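Local coordinates for protein putative deoxyribonuclease yjjV (Escherichia coli, PDB 1ZZM) that is a TatD-type, metal-dependent hydrolase that probably cleaves ester bonds with the help of two divalent metal cations in each subunit, at residues 68-71 / 72-75. Numbering follows the deposited sequence.
Sequences GMLE and KHSD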
ATOM      1  N   GLY A  68       6.508   5.884  10.301  1.00 12.32           N
ATOM      2  CA  GLY A  68       5.838   5.907  11.604  1.00 13.56           C
ATOM      3  C   GLY A  68       6.644   5.201  12.675  1.00 15.28           C
ATOM      4  O   GLY A  68       6.416   5.397  13.860  1.00 18.41           O
ATOM      5  N   MET A  69       7.593   4.377  12.262  1.00 13.54           N
ATOM      6  CA  MET A  69       8.462   3.649  13.186  1.00 14.25           C
ATOM      7  C   MET A  69       9.903   4.186  13.109  1.00 15.40           C
ATOM      8  O   MET A  69      10.865   3.467  13.409  1.00 14.83           O
ATOM      9  CB  MET A  69       8.469   2.155  12.827  1.00 13.56           C
ATOM     10  CG  MET A  69       7.187   1.410  13.207  1.00 17.32           C
ATOM     11  SD  MET A  69       5.712   1.862  12.271  1.00 24.12           S
ATOM     12  CE  MET A  69       4.519   0.574  12.905  1.00 21.05           C
ATOM     13  N   LEU A  70      10.044   5.451  12.738  1.00 14.07           N
ATOM     14  CA  LEU A  70      11.374   6.041  12.568  1.00 15.76           C
ATOM     15  C   LEU A  70      12.338   5.791  13.717  1.00 17.07           C
ATOM     16  O   LEU A  70      13.525   5.536  13.499  1.00 15.45           O
ATOM     17  CB  LEU A  70      11.271   7.557  12.312  1.00 15.26           C
ATOM     18  CG  LEU A  70      12.628   8.199  11.979  1.00 16.10           C
ATOM     19  CD1 LEU A  70      13.158   7.586  10.704  1.00 22.52           C
ATOM     20  CD2 LEU A  70      12.506   9.706  11.824  1.00 20.25           C
ATOM     21  N   GLU A  71      11.824   5.839  14.943  1.00 16.52           N
ATOM     22  CA  GLU A  71      12.673   5.659  16.107  1.00 22.00           C
ATOM     23  C   GLU A  71      13.342   4.301  16.187  1.00 20.76           C
ATOM     24  O   GLU A  71      14.357   4.160  16.862  1.00 19.49           O
ATOM     25  CB  GLU A  71      11.872   5.908  17.392  1.00 26.61           C
ATOM     26  CG  GLU A  71      11.359   7.339  17.533  1.00 34.88           C
ATOM     27  CD  GLU A  71      10.710   7.592  18.906  1.00 42.88           C
ATOM     28  OE1 GLU A  71       9.935   6.719  19.383  1.00 45.09           O
ATOM     29  OE2 GLU A  71      10.969   8.664  19.505  1.00 46.85           O
ATOM     30  N   LYS A  72      12.792   3.315  15.480  1.00 18.07           N
ATOM     31  CA  LYS A  72      13.324   1.968  15.492  1.00 17.21           C
ATOM     32  C   LYS A  72      14.330   1.683  14.375  1.00 18.06           C
ATOM     33  O   LYS A  72      15.033   0.688  14.421  1.00 15.81           O
ATOM     34  CB  LYS A  72      12.166   0.965  15.391  1.00 20.58           C
ATOM     35  CG  LYS A  72      11.168   1.025  16.546  1.00 24.10           C
ATOM     36  CD  LYS A  72       9.881   0.288  16.175  1.00 30.40           C
ATOM     37  CE  LYS A  72       9.208  -0.376  17.396  1.00 34.22           C
ATOM     38  NZ  LYS A  72       7.940  -1.084  17.016  1.00 31.50           N
ATOM     39  N   HIS A  73      14.428   2.565  13.391  1.00 16.19           N
ATOM     40  CA  HIS A  73      15.315   2.322  12.256  1.00 17.92           C
ATOM     41  C   HIS A  73      16.743   2.803  12.431  1.00 19.73           C
ATOM     42  O   HIS A  73      16.996   3.994  12.681  1.00 19.46           O
ATOM     43  CB  HIS A  73      14.719   2.950  10.989  1.00 16.45           C
ATOM     44  CG  HIS A  73      13.267   2.633  10.795  1.00 13.93           C
ATOM     45  ND1 HIS A  73      12.735   1.395  11.082  1.00 12.44           N
ATOM     46  CD2 HIS A  73      12.247   3.379  10.303  1.00 13.84           C
ATOM     47  CE1 HIS A  73      11.447   1.387  10.773  1.00 11.25           C
ATOM     48  NE2 HIS A  73      11.124   2.579  10.295  1.00 14.88           N
ATOM     49  N   SER A  74      17.670   1.866  12.278  1.00 18.81           N
ATOM     50  CA  SER A  74      19.107   2.139  12.421  1.00 21.56           C
ATOM     51  C   SER A  74      19.821   1.721  11.149  1.00 21.51           C
ATOM     52  O   SER A  74      19.190   1.197  10.235  1.00 21.03           O
ATOM     53  CB  SER A  74      19.687   1.341  13.594  1.00 19.98           C
ATOM     54  OG  SER A  74      19.497  -0.061  13.412  1.00 22.78           O
ATOM     55  N   ASP A  75      21.132   1.960  11.084  1.00 22.48           N
ATOM     56  CA  ASP A  75      21.900   1.551   9.908  1.00 20.81           C
ATOM     57  C   ASP A  75      21.827   0.023   9.829  1.00 19.89           C
ATOM     58  O   ASP A  75      21.907  -0.562   8.737  1.00 17.76           O
ATOM     59  CB  ASP A  75      23.367   2.006  10.004  1.00 25.13           C
ATOM     60  CG  ASP A  75      23.530   3.510   9.793  1.00 31.62           C
ATOM     61  OD1 ASP A  75      22.647   4.153   9.171  1.00 35.15           O
ATOM     62  OD2 ASP A  75      24.556   4.059  10.235  1.00 36.01           O
TER
HETATM   63  O   HOH W   1      15.780   7.098  13.552  1.00 29.35           O
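Two backbone hydrogen bonds join M69 to K72 and L70 to H73. K72 N donates to M69 O at 2.8 Å, and H73 N donates to L70 O at 3.1 Å. Both follow the i to i+3 pattern of a 3-10 turn. A water also donates to L70 O at 2.7 Å. It reaches H73 O too, though only weakly.

The H73 ring turns one face to the M69 carbonyl oxygen. M69 O lies over the centre of that face, 3.2 Å above the ring plane. The ring nitrogen H73 NE2 is not bonded to this oxygen; its hydrogen bond goes to H66 O. With chi1 at -47°, H73 CG lies beside the residue's own backbone N, which brings the ring face against M69 O. M69 CB touches the ring at H73 CE1, 3.7 Å away.

This turn belongs to the loop after strand 59-63 of the metallo-dependent hydrolase TIM barrel. It leads into helix 75-87, where S74 is the N-cap residue. G68, M69 and L70 line the pocket that holds a polyethylene glycol molecule, probably from the crystallisation liquor. The nearest atom of the M69 side chain is about 8 Å from a zinc ion.

The nonpolar contacts are looser. K72 runs alongside M69, and K72 CD lies 4.1 Å from M69 CB. The charged end, K72 NZ, forms a salt bridge with E42. L70 CD1 comes within 4.3 Å of H73 CD2, and the L70 side chain also packs on Q112 and L115 of helix 109-125. Without the H73 ring, as with an alanine here, H66 O is likely to lose this donor and a gap to open at the M69 carbonyl.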